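Local coordinates for protein guanine nucleotide exchange factor p115rhogef (Homo sapiens, PDB 1IAP) that probably activates Rho GTPases as a nucleotide exchange factor, and through this N-terminal RGS-like domain probably recognises heterotrimeric G protein alpha subunits, at residues K12-L18 with Y184-V190; M19-Q23 with L156-L160; A51-F55 with Q94-V98. All coordinates share one frame; numbering follows the deposited sequence.

Contact 1: K12-L18 with Y184-V190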
loop_
_atom_site.group_PDB
_atom_site.type_symbol
_atom_site.label_atom_id
_atom_site.label_comp_id
_atom_site.label_asym_id
_atom_site.label_seq_id
_atom_site.Cartn_x
_atom_site.Cartn_y
_atom_site.Cartn_z
ATOM N N LYS A 12 -1.740 6.059 5.518
ATOM C CA LYS A 12 -1.717 6.149 4.059
ATOM C C LYS A 12 -1.227 7.494 3.517
ATOM O O LYS A 12 -0.800 7.576 2.369
ATOM C CB LYS A 12 -3.106 5.842 3.484
ATOM C CG LYS A 12 -4.121 6.950 3.712
ATOM C CD LYS A 12 -5.462 6.657 3.057
ATOM C CE LYS A 12 -6.356 7.888 3.125
ATOM N NZ LYS A 12 -7.715 7.642 2.577
ATOM N N ARG A 13 -1.283 8.532 4.351
ATOM C CA ARG A 13 -0.869 9.881 3.968
ATOM C C ARG A 13 0.522 10.278 4.463
ATOM O O ARG A 13 1.028 11.339 4.102
ATOM C CB ARG A 13 -1.885 10.897 4.493
ATOM C CG ARG A 13 -3.325 10.540 4.182
ATOM C CD ARG A 13 -4.302 11.512 4.817
ATOM N NE ARG A 13 -5.687 11.108 4.586
ATOM C CZ ARG A 13 -6.734 11.600 5.244
ATOM N NH1 ARG A 13 -6.558 12.526 6.178
ATOM N NH2 ARG A 13 -7.955 11.155 4.978
ATOM N N ARG A 14 1.131 9.437 5.295
ATOM C CA ARG A 14 2.455 9.716 5.858
ATOM C C ARG A 14 3.467 8.766 5.218
ATOM O O ARG A 14 3.679 7.650 5.694
ATOM C CB ARG A 14 2.407 9.523 7.373
ATOM C CG ARG A 14 1.140 10.111 8.024
ATOM C CD ARG A 14 1.331 11.515 8.596
ATOM N NE ARG A 14 1.755 12.513 7.615
ATOM C CZ ARG A 14 0.932 13.193 6.821
ATOM N NH1 ARG A 14 -0.377 12.988 6.874
ATOM N NH2 ARG A 14 1.419 14.106 5.993
ATOM N N PRO A 15 4.149 9.232 4.159
ATOM C CA PRO A 15 5.143 8.459 3.406
ATOM C C PRO A 15 6.253 7.755 4.177
ATOM O O PRO A 15 6.538 6.591 3.904
ATOM C CB PRO A 15 5.671 9.476 2.386
ATOM C CG PRO A 15 5.503 10.785 3.088
ATOM C CD PRO A 15 4.166 10.652 3.751
ATOM N N ALA A 16 6.871 8.439 5.137
ATOM C CA ALA A 16 7.948 7.837 5.923
ATOM C C ALA A 16 7.405 6.759 6.858
ATOM O O ALA A 16 7.952 5.659 6.944
ATOM C CB ALA A 16 8.683 8.903 6.719
ATOM N N HIS A 17 6.321 7.087 7.553
ATOM C CA HIS A 17 5.694 6.150 8.475
ATOM C C HIS A 17 5.167 4.945 7.712
ATOM O O HIS A 17 5.356 3.808 8.140
ATOM C CB HIS A 17 4.599 6.859 9.278
ATOM C CG HIS A 17 5.126 8.003 10.087
ATOM N ND1 HIS A 17 5.240 7.955 11.460
ATOM C CD2 HIS A 17 5.679 9.179 9.703
ATOM C CE1 HIS A 17 5.853 9.047 11.884
ATOM N NE2 HIS A 17 6.130 9.805 10.838
ATOM N N LEU A 18 4.619 5.194 6.523
ATOM C CA LEU A 18 4.104 4.127 5.676
ATOM C C LEU A 18 5.232 3.201 5.201
ATOM O O LEU A 18 5.067 1.983 5.193
ATOM C CB LEU A 18 3.328 4.711 4.487
ATOM C CG LEU A 18 2.596 3.699 3.607
ATOM C CD1 LEU A 18 1.632 2.865 4.458
ATOM C CD2 LEU A 18 1.840 4.432 2.510
ATOM N N TYR A 184 2.666 3.542 -5.418
ATOM C CA TYR A 184 1.951 4.328 -4.427
ATOM C C TYR A 184 2.774 5.490 -3.868
ATOM O O TYR A 184 2.233 6.563 -3.596
ATOM C CB TYR A 184 1.444 3.437 -3.287
ATOM C CG TYR A 184 0.529 4.180 -2.344
ATOM C CD1 TYR A 184 -0.805 4.414 -2.681
ATOM C CD2 TYR A 184 1.003 4.696 -1.144
ATOM C CE1 TYR A 184 -1.642 5.153 -1.845
ATOM C CE2 TYR A 184 0.171 5.434 -0.300
ATOM C CZ TYR A 184 -1.145 5.655 -0.658
ATOM O OH TYR A 184 -1.967 6.375 0.173
ATOM N N MET A 185 4.070 5.270 -3.667
ATOM C CA MET A 185 4.941 6.323 -3.141
ATOM C C MET A 185 4.996 7.498 -4.118
ATOM O O MET A 185 5.001 8.656 -3.714
ATOM C CB MET A 185 6.349 5.778 -2.873
ATOM C CG MET A 185 6.478 4.997 -1.563
ATOM S SD MET A 185 6.170 6.061 -0.096
ATOM C CE MET A 185 5.161 4.946 0.923
ATOM N N ARG A 186 5.009 7.185 -5.408
ATOM C CA ARG A 186 5.038 8.199 -6.461
ATOM C C ARG A 186 3.767 9.050 -6.347
ATOM O O ARG A 186 3.790 10.256 -6.586
ATOM C CB ARG A 186 5.094 7.496 -7.811
ATOM C CG ARG A 186 5.531 8.343 -8.980
ATOM C CD ARG A 186 5.817 7.434 -10.164
ATOM N NE ARG A 186 6.809 6.418 -9.814
ATOM C CZ ARG A 186 6.691 5.117 -10.070
ATOM N NH1 ARG A 186 5.617 4.643 -10.691
ATOM N NH2 ARG A 186 7.649 4.284 -9.687
ATOM N N HIS A 187 2.679 8.410 -5.918
ATOM C CA HIS A 187 1.390 9.067 -5.728
ATOM C C HIS A 187 1.461 10.060 -4.562
ATOM O O HIS A 187 0.717 11.039 -4.519
ATOM C CB HIS A 187 0.312 8.012 -5.461
ATOM C CG HIS A 187 -1.052 8.578 -5.224
ATOM N ND1 HIS A 187 -1.603 8.687 -3.965
ATOM C CD2 HIS A 187 -1.983 9.053 -6.084
ATOM C CE1 HIS A 187 -2.814 9.203 -4.061
ATOM N NE2 HIS A 187 -3.068 9.435 -5.336
ATOM N N LEU A 188 2.353 9.795 -3.610
ATOM C CA LEU A 188 2.526 10.677 -2.460
ATOM C C LEU A 188 3.603 11.729 -2.723
ATOM O O LEU A 188 3.964 12.487 -1.827
ATOM C CB LEU A 188 2.887 9.870 -1.209
ATOM C CG LEU A 188 1.882 8.820 -0.728
ATOM C CD1 LEU A 188 2.430 8.128 0.517
ATOM C CD2 LEU A 188 0.531 9.474 -0.435
ATOM N N GLY A 189 4.116 11.765 -3.952
ATOM C CA GLY A 189 5.144 12.732 -4.302
ATOM C C GLY A 189 6.552 12.263 -3.980
ATOM O O GLY A 189 7.514 13.027 -4.101
ATOM N N VAL A 190 6.676 11.001 -3.574
ATOM C CA VAL A 190 7.970 10.431 -3.227
ATOM C C VAL A 190 8.669 9.945 -4.489
ATOM O O VAL A 190 8.213 9.010 -5.151
ATOM C CB VAL A 190 7.817 9.278 -2.207
ATOM C CG1 VAL A 190 9.163 8.613 -1.922
ATOM C CG2 VAL A 190 7.214 9.810 -0.917
#

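Contact 2: M19-Q23 with L156-L160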
loop_
_atom_site.group_PDB
_atom_site.type_symbol
_atom_site.label_atom_id
_atom_site.label_comp_id
_atom_site.label_asym_id
_atom_site.label_seq_id
_atom_site.Cartn_x
_atom_site.Cartn_y
_atom_site.Cartn_z
ATOM N N MET A 19 6.375 3.771 4.813
ATOM C CA MET A 19 7.519 2.964 4.384
ATOM C C MET A 19 7.988 2.009 5.490
ATOM O O MET A 19 8.359 0.873 5.209
ATOM C CB MET A 19 8.696 3.840 3.933
ATOM C CG MET A 19 8.602 4.355 2.495
ATOM S SD MET A 19 8.341 3.023 1.285
ATOM C CE MET A 19 9.679 1.901 1.688
ATOM N N ALA A 20 8.009 2.480 6.735
ATOM C CA ALA A 20 8.433 1.645 7.859
ATOM C C ALA A 20 7.450 0.485 8.006
ATOM O O ALA A 20 7.852 -0.670 8.157
ATOM C CB ALA A 20 8.491 2.475 9.159
ATOM N N LEU A 21 6.162 0.799 7.915
ATOM C CA LEU A 21 5.110 -0.207 8.023
ATOM C C LEU A 21 5.242 -1.216 6.886
ATOM O O LEU A 21 5.148 -2.421 7.109
ATOM C CB LEU A 21 3.731 0.459 7.973
ATOM C CG LEU A 21 2.507 -0.455 7.873
ATOM C CD1 LEU A 21 2.386 -1.316 9.126
ATOM C CD2 LEU A 21 1.251 0.390 7.679
ATOM N N LEU A 22 5.468 -0.712 5.672
ATOM C CA LEU A 22 5.615 -1.558 4.499
ATOM C C LEU A 22 6.777 -2.524 4.652
ATOM O O LEU A 22 6.640 -3.705 4.344
ATOM C CB LEU A 22 5.814 -0.705 3.236
ATOM C CG LEU A 22 4.690 -0.495 2.210
ATOM C CD1 LEU A 22 3.433 -1.275 2.540
ATOM C CD2 LEU A 22 4.389 0.977 2.076
ATOM N N GLN A 23 7.926 -2.025 5.109
ATOM C CA GLN A 23 9.086 -2.894 5.288
ATOM C C GLN A 23 8.783 -3.989 6.298
ATOM O O GLN A 23 9.165 -5.141 6.104
ATOM C CB GLN A 23 10.324 -2.110 5.724
ATOM C CG GLN A 23 11.530 -3.022 5.960
ATOM C CD GLN A 23 12.819 -2.270 6.172
ATOM O OE1 GLN A 23 13.666 -2.674 6.973
ATOM N NE2 GLN A 23 12.992 -1.182 5.437
ATOM N N LEU A 156 14.192 5.526 2.566
ATOM C CA LEU A 156 13.707 4.231 3.032
ATOM C C LEU A 156 13.324 3.360 1.841
ATOM O O LEU A 156 13.571 2.163 1.854
ATOM C CB LEU A 156 12.517 4.382 3.980
ATOM C CG LEU A 156 12.626 5.346 5.168
ATOM C CD1 LEU A 156 11.604 4.960 6.224
ATOM C CD2 LEU A 156 14.021 5.346 5.754
ATOM N N LEU A 157 12.752 3.971 0.804
ATOM C CA LEU A 157 12.367 3.226 -0.399
ATOM C C LEU A 157 13.612 2.688 -1.107
ATOM O O LEU A 157 13.641 1.540 -1.558
ATOM C CB LEU A 157 11.570 4.123 -1.357
ATOM C CG LEU A 157 11.041 3.457 -2.642
ATOM C CD1 LEU A 157 10.288 2.183 -2.304
ATOM C CD2 LEU A 157 10.134 4.427 -3.388
ATOM N N MET A 158 14.640 3.526 -1.200
ATOM C CA MET A 158 15.883 3.129 -1.845
ATOM C C MET A 158 16.470 1.935 -1.105
ATOM O O MET A 158 16.924 0.968 -1.721
ATOM C CB MET A 158 16.874 4.295 -1.846
ATOM C CG MET A 158 18.231 3.960 -2.451
ATOM S SD MET A 158 19.352 5.371 -2.451
ATOM C CE MET A 158 18.850 6.188 -3.976
ATOM N N HIS A 159 16.410 1.990 0.221
ATOM C CA HIS A 159 16.930 0.918 1.053
ATOM C C HIS A 159 16.149 -0.382 0.882
ATOM O O HIS A 159 16.741 -1.460 0.841
ATOM C CB HIS A 159 16.931 1.337 2.521
ATOM C CG HIS A 159 17.722 0.426 3.406
ATOM N ND1 HIS A 159 17.200 -0.734 3.937
ATOM C CD2 HIS A 159 18.994 0.509 3.859
ATOM C CE1 HIS A 159 18.117 -1.325 4.681
ATOM N NE2 HIS A 159 19.215 -0.592 4.649
ATOM N N LEU A 160 14.827 -0.284 0.771
ATOM C CA LEU A 160 14.001 -1.471 0.606
ATOM C C LEU A 160 14.301 -2.149 -0.726
ATOM O O LEU A 160 14.364 -3.377 -0.801
ATOM C CB LEU A 160 12.514 -1.118 0.715
ATOM C CG LEU A 160 11.527 -2.289 0.611
ATOM C CD1 LEU A 160 11.950 -3.443 1.522
ATOM C CD2 LEU A 160 10.138 -1.823 0.969
#

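Contact 3: A51-F55 with Q94-V98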
loop_
_atom_site.group_PDB
_atom_site.type_symbol
_atom_site.label_atom_id
_atom_site.label_comp_id
_atom_site.label_asym_id
_atom_site.label_seq_id
_atom_site.Cartn_x
_atom_site.Cartn_y
_atom_site.Cartn_z
ATOM N N ALA A 51 -8.785 6.145 -13.951
ATOM C CA ALA A 51 -9.227 5.140 -12.986
ATOM C C ALA A 51 -9.621 3.826 -13.662
ATOM O O ALA A 51 -9.516 2.756 -13.059
ATOM C CB ALA A 51 -10.392 5.678 -12.161
ATOM N N LYS A 52 -10.071 3.911 -14.912
ATOM C CA LYS A 52 -10.468 2.722 -15.658
ATOM C C LYS A 52 -9.244 1.862 -15.961
ATOM O O LYS A 52 -9.272 0.644 -15.774
ATOM C CB LYS A 52 -11.162 3.109 -16.965
ATOM C CG LYS A 52 -11.876 1.953 -17.653
ATOM C CD LYS A 52 -13.120 1.540 -16.874
ATOM C CE LYS A 52 -13.783 0.309 -17.474
ATOM N NZ LYS A 52 -12.954 -0.916 -17.290
ATOM N N LYS A 53 -8.181 2.503 -16.443
ATOM C CA LYS A 53 -6.940 1.808 -16.765
ATOM C C LYS A 53 -6.269 1.318 -15.484
ATOM O O LYS A 53 -5.714 0.222 -15.446
ATOM C CB LYS A 53 -5.981 2.736 -17.517
ATOM C CG LYS A 53 -6.459 3.165 -18.893
ATOM C CD LYS A 53 -5.472 4.124 -19.532
ATOM C CE LYS A 53 -5.940 4.561 -20.908
ATOM N NZ LYS A 53 -5.014 5.559 -21.519
ATOM N N ALA A 54 -6.326 2.146 -14.444
ATOM C CA ALA A 54 -5.736 1.817 -13.149
ATOM C C ALA A 54 -6.442 0.623 -12.504
ATOM O O ALA A 54 -5.821 -0.168 -11.791
ATOM C CB ALA A 54 -5.796 3.025 -12.233
ATOM N N PHE A 55 -7.741 0.495 -12.755
ATOM C CA PHE A 55 -8.505 -0.613 -12.198
ATOM C C PHE A 55 -8.103 -1.938 -12.840
ATOM O O PHE A 55 -8.068 -2.966 -12.167
ATOM C CB PHE A 55 -10.012 -0.385 -12.352
ATOM C CG PHE A 55 -10.837 -1.545 -11.888
ATOM C CD1 PHE A 55 -10.951 -1.833 -10.531
ATOM C CD2 PHE A 55 -11.440 -2.400 -12.809
ATOM C CE1 PHE A 55 -11.645 -2.957 -10.094
ATOM C CE2 PHE A 55 -12.140 -3.528 -12.381
ATOM C CZ PHE A 55 -12.240 -3.806 -11.022
ATOM N N GLN A 94 -17.450 -0.466 -10.808
ATOM C CA GLN A 94 -16.018 -0.484 -10.521
ATOM C C GLN A 94 -15.768 -0.051 -9.071
ATOM O O GLN A 94 -14.972 -0.666 -8.363
ATOM C CB GLN A 94 -15.288 0.446 -11.493
ATOM C CG GLN A 94 -13.781 0.471 -11.339
ATOM C CD GLN A 94 -13.117 1.407 -12.331
ATOM O OE1 GLN A 94 -13.163 1.184 -13.542
ATOM N NE2 GLN A 94 -12.491 2.461 -11.822
ATOM N N ARG A 95 -16.455 1.001 -8.633
ATOM C CA ARG A 95 -16.314 1.485 -7.261
ATOM C C ARG A 95 -16.797 0.422 -6.279
ATOM O O ARG A 95 -16.208 0.249 -5.216
ATOM C CB ARG A 95 -17.103 2.779 -7.050
ATOM C CG ARG A 95 -16.652 3.935 -7.924
ATOM C CD ARG A 95 -17.444 5.200 -7.630
ATOM N NE ARG A 95 -17.399 6.139 -8.750
ATOM C CZ ARG A 95 -16.314 6.806 -9.136
ATOM N NH1 ARG A 95 -15.165 6.656 -8.491
ATOM N NH2 ARG A 95 -16.373 7.603 -10.195
ATOM N N ARG A 96 -17.865 -0.292 -6.642
ATOM C CA ARG A 96 -18.409 -1.347 -5.785
ATOM C C ARG A 96 -17.401 -2.477 -5.611
ATOM O O ARG A 96 -17.181 -2.943 -4.494
ATOM C CB ARG A 96 -19.713 -1.914 -6.358
ATOM C CG ARG A 96 -20.859 -0.921 -6.430
ATOM C CD ARG A 96 -22.148 -1.608 -6.854
ATOM N NE ARG A 96 -23.217 -0.649 -7.124
ATOM C CZ ARG A 96 -24.516 -0.923 -7.031
ATOM N NH1 ARG A 96 -24.923 -2.133 -6.667
ATOM N NH2 ARG A 96 -25.412 0.011 -7.321
ATOM N N PHE A 97 -16.814 -2.924 -6.720
ATOM C CA PHE A 97 -15.813 -3.993 -6.689
ATOM C C PHE A 97 -14.633 -3.590 -5.808
ATOM O O PHE A 97 -14.172 -4.374 -4.980
ATOM C CB PHE A 97 -15.308 -4.316 -8.098
ATOM C CG PHE A 97 -16.278 -5.113 -8.932
ATOM C CD1 PHE A 97 -17.274 -5.878 -8.335
ATOM C CD2 PHE A 97 -16.185 -5.104 -10.319
ATOM C CE1 PHE A 97 -18.164 -6.619 -9.107
ATOM C CE2 PHE A 97 -17.069 -5.842 -11.098
ATOM C CZ PHE A 97 -18.060 -6.602 -10.491
ATOM N N VAL A 98 -14.157 -2.362 -5.985
ATOM C CA VAL A 98 -13.040 -1.852 -5.197
ATOM C C VAL A 98 -13.387 -1.795 -3.708
ATOM O O VAL A 98 -12.634 -2.303 -2.879
ATOM C CB VAL A 98 -12.591 -0.451 -5.689
ATOM C CG1 VAL A 98 -11.540 0.134 -4.754
ATOM C CG2 VAL A 98 -12.027 -0.552 -7.086
#

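Contact 1: K12-L18 with Y184-V190
Tyr184 reaches across to the backbone of Lys12, giving its phenolic hydrogen to the carbonyl oxygen; OH to O measures 2.8 Å. The C=O...OH angle of 125° is that of a bent approach, and the hydroxyl is tilted 34° from the carbonyl plane. Seen from the ring, the acceptor sits at the edge. The tyrosine is aimed there by its first torsion, which puts CG opposite the backbone N (chi1 -172°) and sends the ring across the gap. Further along the ring, Leu18 CD2 comes within 3.4 Å of Tyr184 CE2, the two side chains crossing at about a right angle.

The same methyl of Leu18 also meets Met185 and Leu188. Met185 is folded at both chi2 and chi3, which turns its CE back across the contact, 3.7 Å from Leu18 CD2 and equally close to the Pro15 carbonyl oxygen. Beside it Pro15 packs through its CB on two methyls, Leu188 CD1 (4.0 Å) and Val190 CG2 (3.7 Å). Val190 is delivered to the proline by a Schellman motif that ends helix 171-187. Gly189, at positive phi, is its C-prime residue, and Val190 N bonds to Met185 O at 2.9 Å while Gly189 N bonds to Arg186 O. Leu188 N also donates to Met185 O, so that oxygen accepts two backbone bonds.

The polar end of Lys12 turns away to a salt bridge with Asp41. This buried contact joins the start of helix 15-28 to the end of helix 171-187, with Leu38 and Met42 of helix 32-43 touching Tyr184, and Glu149 and Ala153 of helix 142-162 touching Pro15.

Contact 2: M19-Q23 with L156-L160
Met19 and Leu156 meet through their CB atoms, 3.9 Å apart, in a near-parallel helix pair of the all-helical RGS-like domain. The segment axes run in nearly the same direction (18°) and approach to 10.3 Å, a separation bridged by side chains and by no hydrogen bond.

The tight half is built around Met19. Bends at chi2 (-54°) and chi3 fold the terminal CE against helix 142-162, where it settles 3.7 Å from Leu157 CA, close to the backbone itself. Leu160 CD2 lies 3.8 Å from the same CE, which thus sits against Leu157 and Leu160, while Leu156 meets the base of the side chain. With an alanine here, a gap is likely to open beside Leu157 CD1, which would lose SD and CE, and beside Leu160 CD2, which would lose CE. Ile181 of helix 171-187 backs this side, touching both Met19 and Leu160.

The other half is looser and partly exposed. Gln23 extends along the flank toward His159, with no closer approach across the pair than 4.5 Å, and the imidazole stacks edge-to-face on Trp127. Gln23 CG is likewise 4.5 Å from Leu160 CD1, whereas Met19 CE comes to 4.0 Å from Leu157 CD1.

Contact 3: A51-F55 with Q94-V98
The axes of the 51-55 and 94-98 segments cross at 40° with a closest approach of 11.8 Å, and the nearest CA atoms, of Phe55 and Gln94, are 7.7 Å apart. This is packing between helix 48-63 and helix 91-103 of the all-helical RGS-like domain, at a separation wide enough to be filled by long side chains.

Gln94 and Phe55 together provide most of the filling. The glutamine CG stands opposite the backbone N and the chain runs on straight, carrying the amide over to the first turn of the other segment. On the way its CG lies over one face of the Phe55 ring, a CH-pi contact 3.9 Å from the ring centroid and 22° off the normal. The two side chains slide past each other in opposite directions; the amide plane is only 6° from that of the ring, but the amide itself lies beside Phe55 CB, with Gln94 CD 3.6 Å from it. At the far end Gln94 NE2 comes to 3.2 Å from Ala51 O. Its OE1 is buried without a polar partner in the model, lying against the aliphatic part of Lys52; Lys52 NZ is hydrogen-bonded to Ala86 O.

Phe55 is also met on its flank, where Val98 CG2 packs against CD1 and CE1, and at its outer end, where Phe97, itself touching Val77 and Leu81 of helix 75-81, approaches CZ. Ile89, in the loop before helix 91-103, touches Lys52, Gln94 and Phe97. The loosest link among the side chains is Phe55 CZ to Phe97 CD2, at 4.2 Å.

How the contacts relate
Contacts 1 and 2 form one continuous core, their centres 10 Å apart: both use helix 15-28, and Met185 CE of contact 1 touches Met19 SD of contact 2 at 3.7 Å. Ala16 O also packs on Leu156 CD1 (3.8 Å). Helices 142-162 and 171-187, consecutive in the chain, thus both pack on helix 15-28. Contact 3 is separate, its centre 21 Å from that of contact 1 and 27 Å from that of contact 2, on the opposite side of the chain's centre from contact 2; nearest atoms are about 9 and 17 Å away. In sequence, contact 3 lies inside the chain loop closed by contact 2, which lies inside that closed by contact 1.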